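Local structure of D-isomer specific 2-hydroxyacid dehydrogenase family protein (Desulfovibrio vulgaris, 5TX7) at residues A[5-9]-A[53-57]; A[156-161]-A[181-187]; A[247-252]-A[275-281]. The protein probably acts as an NAD-dependent oxidoreductase that interconverts D-2-hydroxyacids and 2-oxoacids. All blocks are in the same frame, centred on the assembly; numbering follows the deposited sequence.

Interaction 1 (A[5-9]-A[53-57]); sequences VALDG and KVPLD
Asp8 and Leu7 meet the loop 53-57 on both polar and apolar terms. Asp8 carries the polar part. Its CB lies 3.7 Å from Val54 CG2. One step further out, Asp8 CG is 3.4 Å from the same methyl. The side chains of Asp8 and Val54 slide past each other in opposite directions. Asp8 CG sits between its own backbone N and carbonyl carbon (chi1 60°), and this turns the carboxylate to the start of 53-57. At the tip, Asp8 OD2 accepts a hydrogen bond from Lys53 N at 3.0 Å. The bond is nearly straight, at 171°, and uses the syn lone pair of OD2. Asp8 OD1 accepts a hydrogen bond from Asn52 N. One buried carboxylate therefore holds two successive backbone N-H groups, which probably helps set the path of the loop. The Lys53 side chain leads away from Asp8, and it makes a cation-pi contact with Trp136 of the second subunit.

Leu7 supplies the apolar part and crosses Val54 at about a right angle. Leu7 CB meets Val54 CG2 at 3.9 Å, and Leu7 CD1 reaches Val54 CG1 at the same distance of 3.9 Å. Leu56 CD2 lies beyond, 4.5 Å from Leu7 CD1.

The contact sits at the C-terminal ends of strands 3-6 and 48-51, neighbours in the five-stranded parallel sheet. Helix 39-43 covers it: Ile39 packs on Val54 and Leu56, and Arg42 on Leu7. Asp57, the last residue of the loop, is the N-cap of helix 58-62, and its OD1 bonds Ala60 N.

Interaction 2 (A[156-161]-A[181-187]); sequences FGNTGR and SRFDPDY
Phe156 and Arg161 receive Phe183 at the start of a Rossmann-type unit, where Gly155, Gly157 and Gly160 fit the GxGxxG pattern of dinucleotide-binding folds. Phe156 comes first. Its ring edge is turned to 181-187, with Phe156 CE2 3.9 Å from Phe183 CD2. Phe183 O lies in the plane of the Phe156 ring, at its edge. Pro185 CD stands further along this rim. Phe190 meets the same ring with nearly parallel planes.

Gly157 is the N-cap of helix 158-169, and its O accepts Arg161 N at 2.9 Å. One turn on, Arg161 CG sits 3.8 Å above the plane of the Phe156 ring, over its centre. The extended chain then carries the guanidinium onto a face of Phe183. The planes are 22° apart, and Arg161 CZ is 4.1 Å from the centroid of the Phe183 ring, a cation-pi stack. A weak, bent hydrogen bond from Arg161 NE to Phe156 O, 3.0 Å long, may help set the rotation of the group. Ser181 OG lies at the guanidinium edge.

At the end of the segment, a water donates to Arg161 O at 2.7 Å and bonds Tyr187 OH at 2.6 Å.

Interaction 3 (A[247-252]-A[275-281]); sequences VAEALD and LLSAKNC
Leu251 O and Asn280 ND2 are bridged by one water. The water donates to Leu251 O at 2.8 Å and accepts from Asn280 ND2 at 2.7 Å. Next to it, the side chain of Lys279 runs across the last carbonyls of the helical segment. Its chain is extended beyond CG, and Lys279 CE comes 3.6 Å from Leu251 O. The amine NZ donates a weak hydrogen bond to Asp252 O. The carboxylate of Asp252 is not in contact with this amine; Asp252 OD1 instead lies beside Lys279 CG, at 3.8 Å. The helix end and the carboxylate probably both favour the positive charge here.

Beneath this polar rim, Leu251 points into 275-281. Leu251 CB rests 3.5 Å from Lys279 O. CD1 goes deeper and touches Ala278 CB and Cys281 CB, each at 4.0 Å from Leu251 CD1. One helical turn before Leu251, Val247 CG1 lies 3.8 Å from Leu275 CD2, which also packs on Ala248. The small side chains of Ala248 and Ala278 let the two backbones come close. Leu256, Ala259 and Leu261 of strand 256-261 add to the same core.

Helix 244-253 is the crossover of a beta-alpha-beta unit, between the adjacent parallel strands 231-235 and 256-261. Segment 275-281 leads into the edge strand 281-283. This layering of a helix on a parallel sheet is typical of the Rossmann fold of the NAD-binding domain.

The three contacts follow one another along the chain; none nests in or crosses another. From the N terminus, interaction 1 closes the loop that holds helix 20-23, strand 27-30, helix 39-43 and strand 48-51. The chain adds strands 69-72 and 92-93 to that five-stranded sheet before passing, by helices 100-116 and 118-126, to the seven-stranded sheet of the NAD-binding domain. There interaction 2 closes a loop of 19 residues, with the rest of helix 158-169 and strand 173-177. Interaction 3 closes one of 22 residues and ties helix 244-253 to the approach to edge strand 281-283, with strand 256-261 between them along the chain. Interactions 1 and 2 lie on opposite sides of the chain's centre.

Interaction 1 (A[5-9]-A[53-57])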
loop_
_atom_site.group_PDB
_atom_site.type_symbol
_atom_site.label_atom_id
_atom_site.label_comp_id
_atom_site.label_asym_id
_atom_site.label_seq_id
_atom_site.Cartn_x
_atom_site.Cartn_y
_atom_site.Cartn_z
ATOM N N VAL A 5 25.580 26.761 -6.623
ATOM C CA VAL A 5 25.680 26.279 -5.239
ATOM C C VAL A 5 24.339 25.717 -4.753
ATOM O O VAL A 5 23.311 26.408 -4.809
ATOM C CB VAL A 5 26.160 27.384 -4.286
ATOM C CG1 VAL A 5 26.271 26.873 -2.857
ATOM C CG2 VAL A 5 27.520 27.892 -4.738
ATOM N N ALA A 6 24.366 24.463 -4.284
ATOM C CA ALA A 6 23.219 23.855 -3.599
ATOM C C ALA A 6 23.440 23.952 -2.079
ATOM O O ALA A 6 24.390 23.367 -1.530
ATOM C CB ALA A 6 23.046 22.410 -4.035
ATOM N N LEU A 7 22.572 24.710 -1.417
ATOM C CA LEU A 7 22.716 24.989 0.010
ATOM C C LEU A 7 22.196 23.861 0.902
ATOM O O LEU A 7 22.637 23.731 2.034
ATOM C CB LEU A 7 22.042 26.326 0.376
ATOM C CG LEU A 7 22.653 27.571 -0.278
ATOM C CD1 LEU A 7 21.801 28.802 -0.001
ATOM C CD2 LEU A 7 24.093 27.806 0.180
ATOM N N ASP A 8 21.258 23.059 0.410
ATOM C CA ASP A 8 20.812 21.874 1.150
ATOM C C ASP A 8 20.417 20.752 0.219
ATOM O O ASP A 8 19.249 20.483 0.028
ATOM C CB ASP A 8 19.682 22.218 2.149
ATOM C CG ASP A 8 18.441 22.806 1.488
ATOM O OD1 ASP A 8 18.561 23.448 0.419
ATOM O OD2 ASP A 8 17.336 22.646 2.065
ATOM N N GLY A 9 21.426 20.114 -0.360
ATOM C CA GLY A 9 21.229 19.082 -1.375
ATOM C C GLY A 9 21.063 17.658 -0.867
ATOM O O GLY A 9 20.740 16.753 -1.646
ATOM N N LYS A 53 14.834 24.141 1.421
ATOM C CA LYS A 53 14.239 24.805 2.583
ATOM C C LYS A 53 15.168 25.819 3.249
ATOM O O LYS A 53 14.835 26.330 4.312
ATOM C CB LYS A 53 13.793 23.753 3.624
ATOM C CG LYS A 53 12.733 22.782 3.153
ATOM C CD LYS A 53 11.412 23.460 2.818
ATOM C CE LYS A 53 10.362 22.447 2.354
ATOM N NZ LYS A 53 10.468 22.140 0.896
ATOM N N VAL A 54 16.320 26.117 2.653
ATOM C CA VAL A 54 17.201 27.154 3.200
ATOM C C VAL A 54 16.569 28.516 2.893
ATOM O O VAL A 54 16.244 28.796 1.742
ATOM C CB VAL A 54 18.620 27.070 2.635
ATOM C CG1 VAL A 54 19.463 28.246 3.123
ATOM C CG2 VAL A 54 19.263 25.752 3.064
ATOM N N PRO A 55 16.359 29.339 3.924
ATOM C CA PRO A 55 15.654 30.605 3.708
ATOM C C PRO A 55 16.511 31.670 3.036
ATOM O O PRO A 55 17.699 31.727 3.304
ATOM C CB PRO A 55 15.250 31.037 5.129
ATOM C CG PRO A 55 16.212 30.343 6.021
ATOM C CD PRO A 55 16.601 29.072 5.352
ATOM N N LEU A 56 15.904 32.474 2.160
ATOM C CA LEU A 56 16.570 33.615 1.529
ATOM C C LEU A 56 15.680 34.845 1.619
ATOM O O LEU A 56 14.650 34.927 0.953
ATOM C CB LEU A 56 16.881 33.310 0.072
ATOM C CG LEU A 56 17.827 32.139 -0.182
ATOM C CD1 LEU A 56 17.797 31.775 -1.661
ATOM C CD2 LEU A 56 19.239 32.481 0.288
ATOM N N ASP A 57 16.092 35.787 2.457
ATOM C CA ASP A 57 15.371 37.051 2.672
ATOM C C ASP A 57 16.046 38.190 1.905
ATOM O O ASP A 57 17.007 37.965 1.180
ATOM C CB ASP A 57 15.292 37.347 4.187
ATOM C CG ASP A 57 16.660 37.597 4.834
ATOM O OD1 ASP A 57 17.711 37.359 4.213
ATOM O OD2 ASP A 57 16.685 38.041 5.988
#

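Interaction 2 (A[156-161]-A[181-187])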
loop_
_atom_site.group_PDB
_atom_site.type_symbol
_atom_site.label_atom_id
_atom_site.label_comp_id
_atom_site.label_asym_id
_atom_site.label_seq_id
_atom_site.Cartn_x
_atom_site.Cartn_y
_atom_site.Cartn_z
ATOM N N PHE A 156 -8.696 19.041 -5.932
ATOM C CA PHE A 156 -8.712 18.134 -7.088
ATOM C C PHE A 156 -7.790 18.631 -8.198
ATOM O O PHE A 156 -8.147 18.644 -9.384
ATOM C CB PHE A 156 -10.162 17.930 -7.573
ATOM C CG PHE A 156 -10.437 16.575 -8.188
ATOM C CD1 PHE A 156 -10.006 15.392 -7.566
ATOM C CD2 PHE A 156 -11.185 16.470 -9.368
ATOM C CE1 PHE A 156 -10.282 14.158 -8.133
ATOM C CE2 PHE A 156 -11.474 15.242 -9.918
ATOM C CZ PHE A 156 -11.015 14.078 -9.308
ATOM N N GLY A 157 -6.578 19.015 -7.799
ATOM C CA GLY A 157 -5.460 19.198 -8.726
ATOM C C GLY A 157 -4.898 17.843 -9.130
ATOM O O GLY A 157 -5.554 16.815 -8.961
ATOM N N ASN A 158 -3.663 17.833 -9.613
ATOM C CA ASN A 158 -3.042 16.612 -10.155
ATOM C C ASN A 158 -2.962 15.453 -9.146
ATOM O O ASN A 158 -3.267 14.315 -9.504
ATOM C CB ASN A 158 -1.625 16.900 -10.661
ATOM C CG ASN A 158 -1.593 17.867 -11.846
ATOM O OD1 ASN A 158 -0.808 18.805 -11.866
ATOM N ND2 ASN A 158 -2.434 17.637 -12.827
ATOM N N THR A 159 -2.564 15.750 -7.910
ATOM C CA THR A 159 -2.360 14.712 -6.902
ATOM C C THR A 159 -3.708 14.098 -6.504
ATOM O O THR A 159 -3.892 12.885 -6.566
ATOM C CB THR A 159 -1.630 15.278 -5.673
ATOM O OG1 THR A 159 -0.381 15.815 -6.073
ATOM C CG2 THR A 159 -1.340 14.216 -4.673
ATOM N N GLY A 160 -4.637 14.969 -6.129
ATOM C CA GLY A 160 -6.026 14.608 -5.896
ATOM C C GLY A 160 -6.623 13.732 -6.987
ATOM O O GLY A 160 -7.234 12.730 -6.698
ATOM N N ARG A 161 -6.426 14.100 -8.236
ATOM C CA ARG A 161 -6.946 13.308 -9.356
ATOM C C ARG A 161 -6.313 11.938 -9.435
ATOM O O ARG A 161 -6.999 10.964 -9.760
ATOM C CB ARG A 161 -6.695 14.016 -10.681
ATOM C CG ARG A 161 -7.564 15.241 -10.874
ATOM C CD ARG A 161 -6.992 16.104 -11.970
ATOM N NE ARG A 161 -7.617 17.416 -12.026
ATOM C CZ ARG A 161 -7.281 18.359 -12.902
ATOM N NH1 ARG A 161 -6.306 18.140 -13.790
ATOM N NH2 ARG A 161 -7.908 19.532 -12.891
ATOM N N SER A 181 -11.555 23.846 -10.008
ATOM C CA SER A 181 -11.786 23.175 -11.295
ATOM C C SER A 181 -13.028 22.262 -11.327
ATOM O O SER A 181 -13.215 21.414 -10.451
ATOM C CB SER A 181 -10.546 22.342 -11.654
ATOM O OG SER A 181 -10.327 21.289 -10.703
ATOM N N ARG A 182 -13.832 22.405 -12.380
ATOM C CA ARG A 182 -14.882 21.434 -12.718
ATOM C C ARG A 182 -14.288 20.406 -13.699
ATOM O O ARG A 182 -14.636 20.390 -14.878
ATOM C CB ARG A 182 -16.104 22.148 -13.321
ATOM N N PHE A 183 -13.377 19.567 -13.201
ATOM C CA PHE A 183 -12.733 18.513 -13.995
ATOM C C PHE A 183 -13.509 17.224 -13.802
ATOM O O PHE A 183 -13.649 16.763 -12.673
ATOM C CB PHE A 183 -11.269 18.286 -13.552
ATOM C CG PHE A 183 -10.600 17.131 -14.256
ATOM C CD1 PHE A 183 -10.131 17.273 -15.565
ATOM C CD2 PHE A 183 -10.459 15.891 -13.630
ATOM C CE1 PHE A 183 -9.556 16.198 -16.240
ATOM C CE2 PHE A 183 -9.858 14.823 -14.288
ATOM C CZ PHE A 183 -9.416 14.974 -15.597
ATOM N N ASP A 184 -13.986 16.642 -14.902
ATOM C CA ASP A 184 -14.711 15.369 -14.868
ATOM C C ASP A 184 -13.794 14.231 -15.342
ATOM O O ASP A 184 -13.402 14.208 -16.508
ATOM C CB ASP A 184 -15.962 15.448 -15.747
ATOM C CG ASP A 184 -16.812 14.175 -15.685
ATOM O OD1 ASP A 184 -17.058 13.668 -14.568
ATOM O OD2 ASP A 184 -17.246 13.691 -16.765
ATOM N N PRO A 185 -13.440 13.289 -14.439
ATOM C CA PRO A 185 -12.609 12.154 -14.842
ATOM C C PRO A 185 -13.397 11.085 -15.581
ATOM O O PRO A 185 -14.634 11.116 -15.597
ATOM C CB PRO A 185 -12.092 11.613 -13.520
ATOM C CG PRO A 185 -13.148 11.955 -12.548
ATOM C CD PRO A 185 -13.793 13.216 -13.012
ATOM N N ASP A 186 -12.676 10.143 -16.180
ATOM C CA ASP A 186 -13.287 9.105 -17.010
ATOM C C ASP A 186 -13.447 7.802 -16.218
ATOM O O ASP A 186 -12.926 6.749 -16.620
ATOM C CB ASP A 186 -12.455 8.889 -18.294
ATOM N N TYR A 187 -14.136 7.886 -15.074
ATOM C CA TYR A 187 -14.478 6.705 -14.270
ATOM C C TYR A 187 -15.697 6.991 -13.402
ATOM O O TYR A 187 -15.965 8.137 -13.037
ATOM C CB TYR A 187 -13.296 6.211 -13.417
ATOM C CG TYR A 187 -12.777 7.210 -12.394
ATOM C CD1 TYR A 187 -13.459 7.441 -11.205
ATOM C CD2 TYR A 187 -11.593 7.931 -12.620
ATOM C CE1 TYR A 187 -13.006 8.370 -10.289
ATOM C CE2 TYR A 187 -11.128 8.846 -11.697
ATOM C CZ TYR A 187 -11.844 9.059 -10.534
ATOM O OH TYR A 187 -11.400 9.956 -9.629
HETATM O O HOH W 1 -9.554 11.486 -10.626
#

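Interaction 3 (A[247-252]-A[275-281])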
loop_
_atom_site.group_PDB
_atom_site.type_symbol
_atom_site.label_atom_id
_atom_site.label_comp_id
_atom_site.label_asym_id
_atom_site.label_seq_id
_atom_site.Cartn_x
_atom_site.Cartn_y
_atom_site.Cartn_z
ATOM N N VAL A 247 -8.817 16.209 16.170
ATOM C CA VAL A 247 -8.455 14.943 15.528
ATOM C C VAL A 247 -7.999 13.924 16.586
ATOM O O VAL A 247 -8.401 12.758 16.542
ATOM C CB VAL A 247 -7.411 15.176 14.417
ATOM C CG1 VAL A 247 -6.890 13.866 13.848
ATOM C CG2 VAL A 247 -8.008 16.030 13.303
ATOM N N ALA A 248 -7.180 14.360 17.546
ATOM C CA ALA A 248 -6.766 13.474 18.629
ATOM C C ALA A 248 -7.987 12.906 19.374
ATOM O O ALA A 248 -8.087 11.704 19.575
ATOM C CB ALA A 248 -5.842 14.203 19.586
ATOM N N GLU A 249 -8.911 13.782 19.746
ATOM C CA GLU A 249 -10.148 13.397 20.433
ATOM C C GLU A 249 -11.013 12.458 19.582
ATOM O O GLU A 249 -11.593 11.511 20.110
ATOM C CB GLU A 249 -10.928 14.641 20.930
ATOM C CG GLU A 249 -10.623 15.019 22.391
ATOM C CD GLU A 249 -10.728 16.526 22.733
ATOM O OE1 GLU A 249 -10.126 16.929 23.756
ATOM O OE2 GLU A 249 -11.413 17.319 22.030
ATOM N N ALA A 250 -11.070 12.689 18.271
ATOM C CA ALA A 250 -11.816 11.792 17.348
ATOM C C ALA A 250 -11.214 10.403 17.237
ATOM O O ALA A 250 -11.939 9.416 17.085
ATOM C CB ALA A 250 -11.931 12.407 15.953
ATOM N N LEU A 251 -9.890 10.331 17.280
ATOM C CA LEU A 251 -9.200 9.055 17.294
ATOM C C LEU A 251 -9.475 8.321 18.601
ATOM O O LEU A 251 -9.856 7.150 18.567
ATOM C CB LEU A 251 -7.700 9.251 17.064
ATOM C CG LEU A 251 -7.335 9.572 15.586
ATOM C CD1 LEU A 251 -5.950 10.212 15.479
ATOM C CD2 LEU A 251 -7.409 8.334 14.699
ATOM N N ASP A 252 -9.330 9.009 19.739
ATOM C CA ASP A 252 -9.566 8.376 21.047
ATOM C C ASP A 252 -11.029 7.940 21.250
ATOM O O ASP A 252 -11.276 6.891 21.851
ATOM C CB ASP A 252 -9.069 9.259 22.218
ATOM C CG ASP A 252 -7.509 9.337 22.306
ATOM O OD1 ASP A 252 -6.813 8.295 22.183
ATOM O OD2 ASP A 252 -6.966 10.452 22.504
ATOM N N LEU A 275 -1.360 14.483 18.830
ATOM C CA LEU A 275 -1.341 13.419 17.822
ATOM C C LEU A 275 -0.297 12.327 18.061
ATOM O O LEU A 275 -0.447 11.227 17.520
ATOM C CB LEU A 275 -1.246 14.013 16.412
ATOM C CG LEU A 275 -2.482 14.861 16.036
ATOM C CD1 LEU A 275 -2.218 15.701 14.794
ATOM C CD2 LEU A 275 -3.736 14.010 15.882
ATOM N N LEU A 276 0.707 12.592 18.897
ATOM C CA LEU A 276 1.679 11.558 19.306
ATOM C C LEU A 276 1.207 10.661 20.458
ATOM O O LEU A 276 1.799 9.609 20.693
ATOM C CB LEU A 276 3.031 12.186 19.640
ATOM C CG LEU A 276 3.828 12.625 18.426
ATOM C CD1 LEU A 276 4.925 13.594 18.838
ATOM C CD2 LEU A 276 4.440 11.431 17.693
ATOM N N SER A 277 0.159 11.074 21.168
ATOM C CA SER A 277 -0.453 10.259 22.230
ATOM C C SER A 277 -1.748 9.575 21.778
ATOM O O SER A 277 -2.320 8.780 22.540
ATOM C CB SER A 277 -0.766 11.135 23.452
ATOM O OG SER A 277 0.319 11.987 23.772
ATOM N N ALA A 278 -2.222 9.894 20.575
ATOM C CA ALA A 278 -3.524 9.408 20.098
ATOM C C ALA A 278 -3.405 7.986 19.570
ATOM O O ALA A 278 -2.419 7.655 18.897
ATOM C CB ALA A 278 -4.062 10.314 18.985
ATOM N N LYS A 279 -4.403 7.158 19.852
ATOM C CA LYS A 279 -4.439 5.801 19.292
ATOM C C LYS A 279 -4.735 5.806 17.782
ATOM O O LYS A 279 -5.264 6.767 17.266
ATOM C CB LYS A 279 -5.409 4.916 20.062
ATOM C CG LYS A 279 -6.891 5.224 19.906
ATOM C CD LYS A 279 -7.673 4.453 20.971
ATOM C CE LYS A 279 -9.143 4.303 20.631
ATOM N NZ LYS A 279 -9.852 3.712 21.802
ATOM N N ASN A 280 -4.324 4.733 17.101
ATOM C CA ASN A 280 -4.538 4.523 15.658
ATOM C C ASN A 280 -4.078 5.680 14.775
ATOM O O ASN A 280 -4.680 5.961 13.737
ATOM C CB ASN A 280 -6.010 4.228 15.381
ATOM C CG ASN A 280 -6.510 3.011 16.126
ATOM O OD1 ASN A 280 -5.860 1.966 16.119
ATOM N ND2 ASN A 280 -7.676 3.131 16.768
ATOM N N CYS A 281 -3.007 6.352 15.179
ATOM C CA CYS A 281 -2.457 7.468 14.417
ATOM C C CYS A 281 -1.112 7.031 13.856
ATOM O O CYS A 281 -0.223 6.612 14.599
ATOM C CB CYS A 281 -2.268 8.684 15.312
ATOM S SG CYS A 281 -1.967 10.209 14.379
HETATM O O HOH W 2 -9.612 5.045 16.780
#